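Local coordinates for protein phosphatidylinositol-specific phospholipase C1 (Streptomyces antibioticus, PDB 3H4X) that belongs to the phosphatidylinositol-specific phospholipase C family and folds as a closed barrel of parallel strands wrapped in helices, at residues 32-37 / 329-334; 47-52 / 93-98; 60-65 / 129-134; 190-195 / 232-237; 282-287 / 319-324. All blocks are in the same frame, centred on the assembly; numbering follows the deposited sequence. Where two conformers were deposited one is given.

Contact 1. Residues 32-37 / 329-334; sequences TSVGVH and SVLKTV
V34 brings its CG2 methyl to 3.5 Å from the carbonyl O of V330, and peptide units of this kind, rather than rings, are the flat groups of the contact. The same V330 O accepts from OG1 and the backbone N of T333, both on one face of its plane, with OG1 2.9 Å away and 28° out of that plane. V34 points toward the 329-334 segment. Its CG1 stands opposite the backbone N (chi1 -173°) and meets CD2 of L331 at 3.8 Å, while CG2, beside the backbone N, lies against the V330 and T333 carbonyl oxygens. L331 runs at about a right angle to both V34 and V36, and its CD2 touches V36 CG2 at 3.6 Å. Between the two backbones a water takes the N-H of V34 and donates to L331 O at 2.6 Å and to T333 O at 2.7 Å. Farther along, V334 CA approaches T32 O at 3.3 Å in a CA-H...O contact with an angle of 148° at the hydrogen. Helix 302-314 adds V309 against V34 and L306 against T333. The direct contact is therefore apolar packing plus weak CA-H...O approaches, while one water links the V34 N-H to the carbonyls of L331 and T333, joining backbones that have no direct hydrogen bond between these segments.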
# COMPACT_ATOMS: atom_id res chain seq x y z
N THR A 32 0.34 -14.78 -2.12
CA THR A 32 0.59 -13.84 -3.19
C THR A 32 -0.75 -13.42 -3.76
O THR A 32 -1.60 -14.27 -4.06
CB THR A 32 1.44 -14.46 -4.31
OG1 THR A 32 2.65 -14.98 -3.75
CG2 THR A 32 1.77 -13.43 -5.37
N SER A 33 -0.94 -12.12 -3.89
CA SER A 33 -2.20 -11.58 -4.38
C SER A 33 -1.93 -10.44 -5.36
O SER A 33 -0.77 -10.15 -5.68
CB SER A 33 -3.09 -11.16 -3.20
OG SER A 33 -2.44 -10.24 -2.34
N VAL A 34 -2.99 -9.80 -5.83
CA VAL A 34 -2.88 -8.93 -7.00
C VAL A 34 -3.37 -7.51 -6.72
O VAL A 34 -4.37 -7.31 -6.04
CB VAL A 34 -3.64 -9.54 -8.20
CG1 VAL A 34 -3.40 -8.74 -9.47
CG2 VAL A 34 -3.24 -11.00 -8.40
N GLY A 35 -2.66 -6.53 -7.26
CA GLY A 35 -3.01 -5.14 -7.05
C GLY A 35 -3.24 -4.37 -8.33
O GLY A 35 -2.81 -4.79 -9.41
N VAL A 36 -3.92 -3.23 -8.20
CA VAL A 36 -4.15 -2.33 -9.31
C VAL A 36 -3.51 -0.98 -9.02
O VAL A 36 -3.82 -0.34 -8.02
CB VAL A 36 -5.66 -2.11 -9.57
CG1 VAL A 36 -5.86 -1.11 -10.70
CG2 VAL A 36 -6.34 -3.42 -9.88
N HIS A 37 -2.62 -0.57 -9.91
CA HIS A 37 -1.97 0.72 -9.80
C HIS A 37 -2.95 1.85 -10.13
O HIS A 37 -3.81 1.69 -11.00
CB HIS A 37 -0.77 0.77 -10.75
CG HIS A 37 0.12 1.95 -10.54
ND1 HIS A 37 0.25 2.97 -11.46
CD2 HIS A 37 0.93 2.29 -9.50
CE1 HIS A 37 1.10 3.87 -11.00
NE2 HIS A 37 1.52 3.48 -9.81
N SER A 329 -11.34 -11.30 -12.41
CA SER A 329 -11.08 -12.68 -12.03
C SER A 329 -9.62 -12.85 -11.63
O SER A 329 -9.31 -13.55 -10.67
CB SER A 329 -11.44 -13.63 -13.18
OG SER A 329 -10.48 -13.55 -14.22
N VAL A 330 -8.73 -12.20 -12.38
CA VAL A 330 -7.31 -12.23 -12.06
C VAL A 330 -7.03 -11.41 -10.80
O VAL A 330 -6.26 -11.84 -9.93
CB VAL A 330 -6.46 -11.69 -13.23
CG1 VAL A 330 -4.99 -11.58 -12.82
CG2 VAL A 330 -6.61 -12.59 -14.45
N LEU A 331 -7.67 -10.26 -10.68
CA LEU A 331 -7.46 -9.39 -9.51
C LEU A 331 -7.78 -10.09 -8.19
O LEU A 331 -7.18 -9.76 -7.17
CB LEU A 331 -8.27 -8.11 -9.63
CG LEU A 331 -7.91 -7.23 -10.83
CD1 LEU A 331 -8.75 -5.97 -10.83
CD2 LEU A 331 -6.43 -6.89 -10.82
N LYS A 332 -8.71 -11.04 -8.22
CA LYS A 332 -9.13 -11.73 -7.00
C LYS A 332 -8.22 -12.89 -6.63
O LYS A 332 -8.40 -13.52 -5.59
CB LYS A 332 -10.56 -12.25 -7.14
CG LYS A 332 -11.61 -11.19 -7.33
CD LYS A 332 -12.98 -11.82 -7.55
CE LYS A 332 -14.04 -10.75 -7.75
NZ LYS A 332 -13.68 -9.87 -8.88
N THR A 333 -7.25 -13.19 -7.49
CA THR A 333 -6.39 -14.35 -7.31
C THR A 333 -5.55 -14.26 -6.03
O THR A 333 -4.89 -13.24 -5.78
CB THR A 333 -5.44 -14.53 -8.51
OG1 THR A 333 -6.21 -14.70 -9.71
CG2 THR A 333 -4.54 -15.74 -8.31
N VAL A 334 -5.59 -15.31 -5.23
CA VAL A 334 -4.70 -15.44 -4.08
C VAL A 334 -4.12 -16.85 -4.10
O VAL A 334 -4.87 -17.83 -4.09
CB VAL A 334 -5.45 -15.22 -2.75
CG1 VAL A 334 -4.48 -15.32 -1.58
CG2 VAL A 334 -6.15 -13.86 -2.74
O HOH W 1 -5.79 -10.74 -5.15

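Contact 2. Residues 47-52 / 93-98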
# COMPACT_ATOMS: atom_id res chain seq x y z
N TYR A 47 -16.24 4.73 -10.02
CA TYR A 47 -16.24 5.16 -8.63
C TYR A 47 -15.22 4.35 -7.85
O TYR A 47 -14.94 3.20 -8.20
CB TYR A 47 -17.61 4.95 -7.99
CG TYR A 47 -18.70 5.83 -8.57
CD1 TYR A 47 -18.90 7.12 -8.11
CD2 TYR A 47 -19.52 5.35 -9.58
CE1 TYR A 47 -19.90 7.92 -8.65
CE2 TYR A 47 -20.52 6.14 -10.12
CZ TYR A 47 -20.70 7.42 -9.66
OH TYR A 47 -21.69 8.19 -10.20
N PHE A 48 -14.68 4.93 -6.79
CA PHE A 48 -13.76 4.18 -5.95
C PHE A 48 -14.42 2.91 -5.41
O PHE A 48 -13.75 1.90 -5.20
CB PHE A 48 -13.18 5.03 -4.82
CG PHE A 48 -11.95 4.42 -4.21
CD1 PHE A 48 -10.79 4.31 -4.95
CD2 PHE A 48 -11.97 3.91 -2.92
CE1 PHE A 48 -9.65 3.74 -4.41
CE2 PHE A 48 -10.83 3.34 -2.37
CZ PHE A 48 -9.68 3.25 -3.12
N ALA A 49 -15.73 2.94 -5.21
CA ALA A 49 -16.46 1.75 -4.79
C ALA A 49 -16.23 0.60 -5.77
O ALA A 49 -16.18 -0.56 -5.37
CB ALA A 49 -17.95 2.04 -4.66
N ASP A 50 -16.11 0.92 -7.05
CA ASP A 50 -15.84 -0.10 -8.05
C ASP A 50 -14.44 -0.70 -7.89
O ASP A 50 -14.24 -1.89 -8.11
CB ASP A 50 -16.02 0.45 -9.47
CG ASP A 50 -17.45 0.89 -9.73
OD1 ASP A 50 -18.37 0.11 -9.41
OD2 ASP A 50 -17.64 2.01 -10.23
N ALA A 51 -13.47 0.13 -7.49
CA ALA A 51 -12.13 -0.39 -7.20
C ALA A 51 -12.21 -1.34 -6.01
O ALA A 51 -11.61 -2.42 -6.01
CB ALA A 51 -11.16 0.75 -6.92
N LEU A 52 -12.96 -0.95 -4.98
CA LEU A 52 -13.12 -1.80 -3.81
C LEU A 52 -13.83 -3.11 -4.15
O LEU A 52 -13.50 -4.16 -3.62
CB LEU A 52 -13.84 -1.05 -2.69
CG LEU A 52 -13.03 0.09 -2.08
CD1 LEU A 52 -13.93 1.05 -1.33
CD2 LEU A 52 -11.94 -0.44 -1.16
N SER A 93 -25.39 3.44 1.22
CA SER A 93 -26.54 3.78 0.37
C SER A 93 -26.16 4.83 -0.66
O SER A 93 -26.82 4.97 -1.70
CB SER A 93 -27.72 4.27 1.21
OG SER A 93 -27.64 5.66 1.48
N GLU A 94 -25.10 5.58 -0.36
CA GLU A 94 -24.67 6.69 -1.20
C GLU A 94 -23.56 6.33 -2.18
O GLU A 94 -23.15 7.16 -2.98
CB GLU A 94 -24.20 7.87 -0.35
CG GLU A 94 -25.29 8.53 0.48
CD GLU A 94 -24.86 9.86 1.08
OE1 GLU A 94 -23.65 10.19 1.00
OE2 GLU A 94 -25.72 10.57 1.62
N LEU A 95 -23.06 5.10 -2.12
CA LEU A 95 -22.00 4.72 -3.05
C LEU A 95 -22.52 4.72 -4.48
O LEU A 95 -23.63 4.25 -4.76
CB LEU A 95 -21.40 3.36 -2.67
CG LEU A 95 -20.56 3.37 -1.39
CD1 LEU A 95 -20.25 1.96 -0.94
CD2 LEU A 95 -19.27 4.17 -1.58
N ARG A 96 -21.72 5.28 -5.39
CA ARG A 96 -22.10 5.42 -6.79
C ARG A 96 -23.29 6.37 -6.95
O ARG A 96 -24.24 6.06 -7.67
CB ARG A 96 -22.41 4.07 -7.43
CG ARG A 96 -21.29 3.05 -7.30
CD ARG A 96 -21.66 1.72 -7.93
NE ARG A 96 -20.54 0.80 -7.81
CZ ARG A 96 -20.26 0.10 -6.72
NH1 ARG A 96 -21.05 0.17 -5.66
NH2 ARG A 96 -19.19 -0.68 -6.70
N THR A 97 -23.23 7.52 -6.27
CA THR A 97 -24.30 8.52 -6.39
C THR A 97 -23.82 9.96 -6.46
O THR A 97 -24.55 10.83 -6.93
CB THR A 97 -25.31 8.44 -5.22
OG1 THR A 97 -24.70 8.91 -4.01
CG2 THR A 97 -25.83 7.02 -5.03
N LYS A 98 -22.60 10.23 -5.98
CA LYS A 98 -22.16 11.61 -5.79
C LYS A 98 -21.16 12.08 -6.83
O LYS A 98 -20.61 11.28 -7.59
CB LYS A 98 -21.56 11.78 -4.39
CG LYS A 98 -22.53 11.43 -3.27
CD LYS A 98 -21.89 11.62 -1.90
CE LYS A 98 -21.42 13.05 -1.71
NZ LYS A 98 -20.82 13.26 -0.36
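R96 and Y47 make the dense half of this contact: the CA of R96 sits 3.5 Å from the centroid of the Y47 ring and only 2° off its normal, a CH-pi contact over the middle of the face. R96 CG follows at 3.7 Å from Y47 CD2, and the chain then runs extended from CG to NE past the ring toward D50. There NE and NH2 grip one oxygen from the side, at 2.8 Å and 2.9 Å from D50 OD1. That oxygen lies in the guanidinium plane, yet both nitrogens approach it from above the carboxylate, whose plane is turned 52° from the guanidinium. A49 CB covers one guanidinium face, 3.6 Å from R96 NH2, and D53 adds a second salt bridge to NH2, so its positive charge is probably balanced by both acids. The other half is looser. L95 CD2 comes no nearer to A49 CB than 4.0 Å, K98 O and D50 OD2 lie at the edge of the Y47 ring, and T97 is exposed. The backbone nitrogens of R96, T97 and K98 are held instead by the carboxylate of E87. Y47 is the N-cap of helix 48-52, and D50, three residues on, accepts from its N at OD2 (3.1 Å), as in one bond of a capping box but without the reciprocal one.

Contact 3. Residues 60-65 / 129-134. With EOH (ethanol), chain T.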
# COMPACT_ATOMS: atom_id res chain seq x y z
N GLU A 60 -3.84 1.24 -5.27
CA GLU A 60 -2.85 2.29 -5.11
C GLU A 60 -3.44 3.68 -5.30
O GLU A 60 -4.26 3.90 -6.20
CB GLU A 60 -1.69 2.04 -6.07
CG GLU A 60 -0.50 2.95 -5.86
CD GLU A 60 0.61 2.62 -6.83
OE1 GLU A 60 0.45 1.67 -7.62
OE2 GLU A 60 1.65 3.31 -6.79
N LEU A 61 -3.02 4.59 -4.43
CA LEU A 61 -3.48 5.98 -4.40
C LEU A 61 -2.29 6.92 -4.43
O LEU A 61 -1.29 6.68 -3.74
CB LEU A 61 -4.24 6.25 -3.10
CG LEU A 61 -5.48 5.43 -2.79
CD1 LEU A 61 -6.06 5.84 -1.45
CD2 LEU A 61 -6.50 5.60 -3.89
N ASP A 62 -2.41 8.01 -5.18
CA ASP A 62 -1.40 9.07 -5.23
C ASP A 62 -1.90 10.28 -4.45
O ASP A 62 -2.95 10.84 -4.79
CB ASP A 62 -1.11 9.48 -6.67
CG ASP A 62 -0.41 8.40 -7.47
OD1 ASP A 62 0.37 7.62 -6.89
OD2 ASP A 62 -0.63 8.33 -8.69
N LEU A 63 -1.17 10.67 -3.41
CA LEU A 63 -1.54 11.80 -2.56
C LEU A 63 -0.53 12.92 -2.64
O LEU A 63 0.66 12.70 -2.82
CB LEU A 63 -1.64 11.38 -1.09
CG LEU A 63 -2.71 10.36 -0.71
CD1 LEU A 63 -2.77 10.23 0.80
CD2 LEU A 63 -4.08 10.74 -1.28
N TRP A 64 -1.03 14.14 -2.47
CA TRP A 64 -0.19 15.33 -2.46
C TRP A 64 -0.40 16.10 -1.17
O TRP A 64 -1.54 16.43 -0.82
CB TRP A 64 -0.53 16.23 -3.65
CG TRP A 64 -0.38 15.57 -4.98
CD1 TRP A 64 -1.21 14.63 -5.52
CD2 TRP A 64 0.65 15.80 -5.94
NE1 TRP A 64 -0.75 14.26 -6.76
CE2 TRP A 64 0.39 14.96 -7.04
CE3 TRP A 64 1.78 16.63 -5.97
CZ2 TRP A 64 1.21 14.93 -8.17
CZ3 TRP A 64 2.59 16.60 -7.09
CH2 TRP A 64 2.30 15.76 -8.17
N SER A 65 0.69 16.39 -0.46
CA SER A 65 0.62 17.07 0.83
C SER A 65 1.06 18.53 0.76
O SER A 65 0.81 19.29 1.69
CB SER A 65 1.51 16.39 1.87
OG SER A 65 1.34 14.99 1.90
N GLU A 129 1.30 6.38 -2.48
CA GLU A 129 2.49 7.10 -2.89
C GLU A 129 2.31 8.56 -2.50
O GLU A 129 1.39 9.23 -2.99
CB GLU A 129 2.76 6.97 -4.39
CG GLU A 129 3.98 7.78 -4.82
CD GLU A 129 4.31 7.67 -6.30
OE1 GLU A 129 4.07 6.60 -6.90
OE2 GLU A 129 4.85 8.65 -6.87
N MET A 130 3.17 9.04 -1.62
CA MET A 130 3.16 10.44 -1.23
C MET A 130 3.94 11.20 -2.29
O MET A 130 5.17 11.35 -2.18
CB MET A 130 3.79 10.62 0.15
CG MET A 130 3.09 9.85 1.26
SD MET A 130 1.36 10.32 1.48
CE MET A 130 1.50 12.09 1.24
N LYS A 131 3.24 11.65 -3.33
CA LYS A 131 3.88 12.20 -4.52
C LYS A 131 4.96 13.21 -4.18
O LYS A 131 6.07 13.18 -4.74
CB LYS A 131 2.83 12.85 -5.43
CG LYS A 131 1.82 11.90 -6.04
CD LYS A 131 2.47 10.79 -6.83
CE LYS A 131 3.24 11.32 -8.02
NZ LYS A 131 3.67 10.20 -8.91
N ASP A 132 4.62 14.12 -3.27
CA ASP A 132 5.49 15.22 -2.90
C ASP A 132 5.91 15.14 -1.43
O ASP A 132 6.25 16.15 -0.82
CB ASP A 132 4.80 16.56 -3.19
CG ASP A 132 3.46 16.70 -2.47
OD1 ASP A 132 3.07 15.77 -1.74
OD2 ASP A 132 2.80 17.75 -2.63
N GLY A 133 5.88 13.93 -0.87
CA GLY A 133 6.26 13.71 0.52
C GLY A 133 5.25 14.28 1.50
O GLY A 133 4.12 14.60 1.12
N PHE A 134 5.65 14.40 2.76
CA PHE A 134 4.80 14.97 3.78
C PHE A 134 4.95 16.49 3.86
O PHE A 134 5.84 17.08 3.23
CB PHE A 134 5.11 14.35 5.15
CG PHE A 134 4.54 12.97 5.34
CD1 PHE A 134 3.19 12.79 5.55
CD2 PHE A 134 5.36 11.85 5.31
CE1 PHE A 134 2.66 11.52 5.73
CE2 PHE A 134 4.84 10.58 5.48
CZ PHE A 134 3.49 10.42 5.69
C1 EOH T . 5.85 2.17 -7.14
C2 EOH T . 6.74 3.00 -8.06
O EOH T . 4.52 2.07 -7.59
O HOH W 2 1.24 9.88 -10.16
O HOH W 3 2.37 7.15 -8.88
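K131 NZ, folded back past D62 and W64, is gripped by E129 OE2 at 2.8 Å in a salt bridge, by T197 OG1, and by a water that leads on to D62 OD2, itself also bonded to Y40. Bends at chi2 and chi3 of about -60° return NZ to E129 OE2, which it meets from above the carboxylate plane (49° out). K131 CB lies over the six-membered ring of W64, 3.6 Å from the centroid and 11° off the normal. D132 takes the next position: the syn lone pair of OD1 receives S65 N at 2.8 Å, nearly straight at 170°. S65 OG donates to G133 O at 2.9 Å, in the carbonyl plane. The parallel strands pair through E129 N to L61 O, L63 N to E129 O and K131 N to L63 O. The type I turn M130-G133 follows strand 124-130 and is tied by D132 and G133 to S65, just past strand 58-64, at the C-terminal rim where barrels of the TIM type commonly carry their active sites.

Contact 4. Residues 190-195 / 232-237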
# COMPACT_ATOMS: atom_id res chain seq x y z
N LEU A 190 -5.17 -2.24 5.46
CA LEU A 190 -3.79 -1.93 5.81
C LEU A 190 -3.32 -0.82 4.89
O LEU A 190 -3.88 -0.64 3.80
CB LEU A 190 -2.91 -3.17 5.67
CG LEU A 190 -3.27 -4.35 6.58
CD1 LEU A 190 -4.35 -5.24 5.96
CD2 LEU A 190 -2.05 -5.18 6.92
N PHE A 191 -2.31 -0.08 5.32
CA PHE A 191 -1.76 0.99 4.52
C PHE A 191 -0.26 0.81 4.35
O PHE A 191 0.44 0.47 5.31
CB PHE A 191 -2.03 2.35 5.17
CG PHE A 191 -3.47 2.77 5.12
CD1 PHE A 191 -3.92 3.59 4.11
CD2 PHE A 191 -4.36 2.33 6.08
CE1 PHE A 191 -5.25 3.97 4.05
CE2 PHE A 191 -5.69 2.70 6.02
CZ PHE A 191 -6.13 3.53 5.01
N GLU A 192 0.22 1.04 3.13
CA GLU A 192 1.65 1.06 2.80
C GLU A 192 1.99 2.46 2.31
O GLU A 192 1.22 3.05 1.55
CB GLU A 192 1.94 0.05 1.68
CG GLU A 192 3.35 0.16 1.11
CD GLU A 192 3.51 -0.49 -0.27
OE1 GLU A 192 2.53 -1.04 -0.82
OE2 GLU A 192 4.64 -0.42 -0.81
N LEU A 193 3.12 3.01 2.74
CA LEU A 193 3.58 4.30 2.24
C LEU A 193 4.87 4.15 1.45
O LEU A 193 5.81 3.49 1.91
CB LEU A 193 3.86 5.24 3.42
CG LEU A 193 2.66 5.89 4.09
CD1 LEU A 193 3.01 6.39 5.49
CD2 LEU A 193 2.12 7.03 3.24
N ILE A 194 4.94 4.77 0.27
CA ILE A 194 6.21 4.93 -0.43
C ILE A 194 6.45 6.39 -0.76
O ILE A 194 5.50 7.18 -0.88
CB ILE A 194 6.31 4.10 -1.74
CG1 ILE A 194 5.23 4.50 -2.75
CG2 ILE A 194 6.28 2.61 -1.44
CD1 ILE A 194 5.56 4.07 -4.18
N PRO A 195 7.73 6.77 -0.91
CA PRO A 195 8.05 8.12 -1.36
C PRO A 195 7.60 8.33 -2.79
O PRO A 195 7.44 7.36 -3.55
CB PRO A 195 9.59 8.17 -1.28
CG PRO A 195 9.98 7.03 -0.41
CD PRO A 195 8.94 5.97 -0.65
N PHE A 232 2.34 1.22 7.27
CA PHE A 232 3.65 0.61 7.18
C PHE A 232 4.48 1.30 6.11
O PHE A 232 4.12 1.28 4.93
CB PHE A 232 3.51 -0.87 6.82
CG PHE A 232 2.85 -1.69 7.88
CD1 PHE A 232 3.62 -2.32 8.84
CD2 PHE A 232 1.48 -1.83 7.94
CE1 PHE A 232 3.04 -3.08 9.83
CE2 PHE A 232 0.88 -2.59 8.93
CZ PHE A 232 1.66 -3.22 9.87
N PRO A 233 5.59 1.94 6.50
CA PRO A 233 6.45 2.53 5.49
C PRO A 233 7.20 1.41 4.76
O PRO A 233 7.63 0.44 5.39
CB PRO A 233 7.42 3.38 6.31
CG PRO A 233 7.50 2.68 7.62
CD PRO A 233 6.12 2.13 7.86
N ALA A 234 7.34 1.55 3.45
CA ALA A 234 8.03 0.56 2.65
C ALA A 234 9.36 1.10 2.14
O ALA A 234 9.53 2.31 1.95
CB ALA A 234 7.15 0.15 1.47
N VAL A 235 10.30 0.19 1.90
CA VAL A 235 11.55 0.53 1.23
C VAL A 235 11.31 0.38 -0.27
O VAL A 235 11.10 -0.72 -0.78
CB VAL A 235 12.71 -0.35 1.68
CG1 VAL A 235 14.02 0.19 1.12
CG2 VAL A 235 12.76 -0.42 3.20
N HIS A 236 11.34 1.51 -0.97
CA HIS A 236 10.94 1.57 -2.36
C HIS A 236 12.16 1.57 -3.26
O HIS A 236 13.09 2.36 -3.07
CB HIS A 236 10.11 2.85 -2.55
CG HIS A 236 9.66 3.09 -3.96
ND1 HIS A 236 8.94 2.18 -4.70
CD2 HIS A 236 9.77 4.20 -4.73
CE1 HIS A 236 8.65 2.70 -5.88
NE2 HIS A 236 9.15 3.93 -5.92
N GLY A 237 12.16 0.65 -4.22
CA GLY A 237 13.28 0.48 -5.14
C GLY A 237 13.95 -0.86 -4.89
O GLY A 237 14.57 -1.06 -3.85
O HOH W 4 8.21 4.62 2.80
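I194 places CG1 between its backbone N and carbonyl carbon (chi1 61°) while H236 has CG opposite its own N (chi1 178°), and these rotations, with I194 extended at chi2, bring I194 CD1 over the middle of the H236 ring, 3.9 Å from the centroid. On the same side of the sheet CG2 of I194 touches A234 CB at 3.9 Å. E192, its chain extended beyond CG, leans over A234, with OE2 3.4 Å from A234 CB. H236 CB also packs on P195 CD at 3.8 Å. Backbone bonds fix the parallel register: F232 N to F191 O at 2.8 Å, L193 N to F232 O, and A234 N to L193 O. The strands cross at -42°, and beside the last of these bonds a water donates to both L193 O and A234 O. P233 and L193 face the other way, onto Y213 of helix 209-222, which connects the two strands as a beta-alpha-beta unit. Strand 124-130 flanks 190-195 and strand 258-262 flanks 232-236.

Contact 5. Residues 282-287 / 319-324; sequences LLIMTD and FATADW
F319 has the most surface buried here, followed by T321 and I284, and all three sit on one side of the paired strands. The F319 ring lies beside I284, both side chains pointing the same way: I284 CG1 is 3.7 Å from F319 CD2, reached obliquely, and the edge of the ring faces L283 O. I284 CG2 meets T321 CG2 at 4.1 Å. T321 holds OG1 between N and carbonyl carbon (chi1 80°), which turns that hydroxyl toward T286 CA at 3.5 Å and into a 2.7 Å bond with a water; the same water accepts from D287 N at 2.9 Å. F319 N to L283 O, M285 N to F319 O and T321 N to M285 O join the backbones at 2.9 to 3.1 Å. The chemistry thus changes along the strands: apolar side-chain packing and direct parallel pairing at the F319 end give way at T321 OG1 to a water-mediated link to D287 N.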
# COMPACT_ATOMS: atom_id res chain seq x y z
N LEU A 282 6.64 -8.24 3.66
CA LEU A 282 5.78 -8.09 2.49
C LEU A 282 6.59 -7.55 1.32
O LEU A 282 7.33 -6.58 1.47
CB LEU A 282 4.59 -7.17 2.79
CG LEU A 282 3.70 -7.62 3.94
CD1 LEU A 282 2.51 -6.68 4.09
CD2 LEU A 282 3.22 -9.06 3.77
N LEU A 283 6.44 -8.18 0.17
CA LEU A 283 7.18 -7.81 -1.03
C LEU A 283 6.21 -7.45 -2.14
O LEU A 283 5.52 -8.32 -2.69
CB LEU A 283 8.10 -8.96 -1.46
CG LEU A 283 9.03 -8.72 -2.64
CD1 LEU A 283 9.91 -7.50 -2.41
CD2 LEU A 283 9.88 -9.95 -2.92
N ILE A 284 6.13 -6.17 -2.47
CA ILE A 284 5.27 -5.69 -3.55
C ILE A 284 6.09 -5.58 -4.82
O ILE A 284 7.09 -4.86 -4.85
CB ILE A 284 4.64 -4.30 -3.23
CG1 ILE A 284 3.63 -4.37 -2.08
CG2 ILE A 284 3.94 -3.75 -4.46
CD1 ILE A 284 4.22 -4.68 -0.74
N MET A 285 5.66 -6.28 -5.87
CA MET A 285 6.34 -6.24 -7.16
C MET A 285 5.49 -5.49 -8.16
O MET A 285 4.39 -5.92 -8.52
CB MET A 285 6.64 -7.65 -7.67
CG MET A 285 7.55 -8.45 -6.77
SD MET A 285 8.29 -9.81 -7.69
CE MET A 285 9.29 -10.59 -6.42
N THR A 286 6.00 -4.35 -8.61
CA THR A 286 5.26 -3.44 -9.48
C THR A 286 5.54 -3.70 -10.96
O THR A 286 6.53 -4.33 -11.33
CB THR A 286 5.56 -1.97 -9.12
OG1 THR A 286 6.97 -1.74 -9.20
CG2 THR A 286 5.09 -1.64 -7.71
N ASP A 287 4.65 -3.19 -11.81
CA ASP A 287 4.75 -3.40 -13.25
C ASP A 287 4.99 -4.86 -13.58
O ASP A 287 5.91 -5.21 -14.32
CB ASP A 287 5.84 -2.50 -13.84
CG ASP A 287 5.46 -1.04 -13.81
OD1 ASP A 287 4.32 -0.72 -14.21
OD2 ASP A 287 6.28 -0.20 -13.39
N PHE A 319 2.67 -9.32 -3.42
CA PHE A 319 1.71 -8.70 -4.32
C PHE A 319 2.34 -8.52 -5.69
O PHE A 319 3.53 -8.20 -5.79
CB PHE A 319 1.29 -7.31 -3.82
CG PHE A 319 0.64 -7.31 -2.47
CD1 PHE A 319 -0.74 -7.38 -2.35
CD2 PHE A 319 1.40 -7.21 -1.32
CE1 PHE A 319 -1.34 -7.36 -1.10
CE2 PHE A 319 0.81 -7.19 -0.07
CZ PHE A 319 -0.56 -7.27 0.04
N ALA A 320 1.55 -8.74 -6.73
CA ALA A 320 1.93 -8.40 -8.09
C ALA A 320 0.97 -7.30 -8.55
O ALA A 320 -0.25 -7.49 -8.49
CB ALA A 320 1.80 -9.61 -8.99
N THR A 321 1.49 -6.17 -9.00
CA THR A 321 0.61 -5.08 -9.42
C THR A 321 0.82 -4.69 -10.88
O THR A 321 1.93 -4.78 -11.42
CB THR A 321 0.72 -3.84 -8.50
OG1 THR A 321 1.87 -3.06 -8.85
CG2 THR A 321 0.80 -4.25 -7.05
N ALA A 322 -0.28 -4.27 -11.50
CA ALA A 322 -0.30 -3.77 -12.86
C ALA A 322 -1.59 -2.97 -13.02
O ALA A 322 -2.13 -2.46 -12.03
CB ALA A 322 -0.22 -4.92 -13.87
N ASP A 323 -2.10 -2.86 -14.24
CA ASP A 323 -3.32 -2.09 -14.50
C ASP A 323 -4.46 -2.97 -15.00
O ASP A 323 -5.26 -2.54 -15.84
CB ASP A 323 -3.05 -1.01 -15.55
CG ASP A 323 -2.09 0.06 -15.07
OD1 ASP A 323 -1.76 0.08 -13.87
OD2 ASP A 323 -1.67 0.89 -15.90
N TRP A 324 -4.56 -4.19 -14.48
CA TRP A 324 -5.47 -5.19 -15.05
C TRP A 324 -6.92 -5.06 -14.59
O TRP A 324 -7.57 -6.05 -14.27
CB TRP A 324 -4.96 -6.60 -14.75
CG TRP A 324 -3.60 -6.89 -15.33
CD1 TRP A 324 -3.06 -6.36 -16.47
CD2 TRP A 324 -2.62 -7.78 -14.80
NE1 TRP A 324 -1.80 -6.87 -16.67
CE2 TRP A 324 -1.51 -7.75 -15.66
CE3 TRP A 324 -2.57 -8.61 -13.67
CZ2 TRP A 324 -0.36 -8.50 -15.44
CZ3 TRP A 324 -1.43 -9.36 -13.45
CH2 TRP A 324 -0.34 -9.31 -14.33
O HOH W 5 2.41 -1.45 -11.00
O HOH W 6 1.39 -0.91 -13.40

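Contacts 1, 3, 4 and 5 are buried and all touch the one closed sheet, whereas contact 2 lies at the surface, its centre about 20 Å from the centre of the chain. Contacts 3, 4 and 5 each pair neighbouring parallel strands by direct backbone bonds; contact 1 instead sets the last helical turn against a strand through methyl groups and a water. Contacts 3 and 4 share a border, M130 N reaching I194 O at 3.1 Å, and contacts 1 and 5 likewise, G35 N reaching A320 O at 2.9 Å. A salt bridge and a CH-pi contact carry contact 2, a loop docked on a helix start, and charged groups gather at the strand-end side of contact 3; F48 packs on L61 between them.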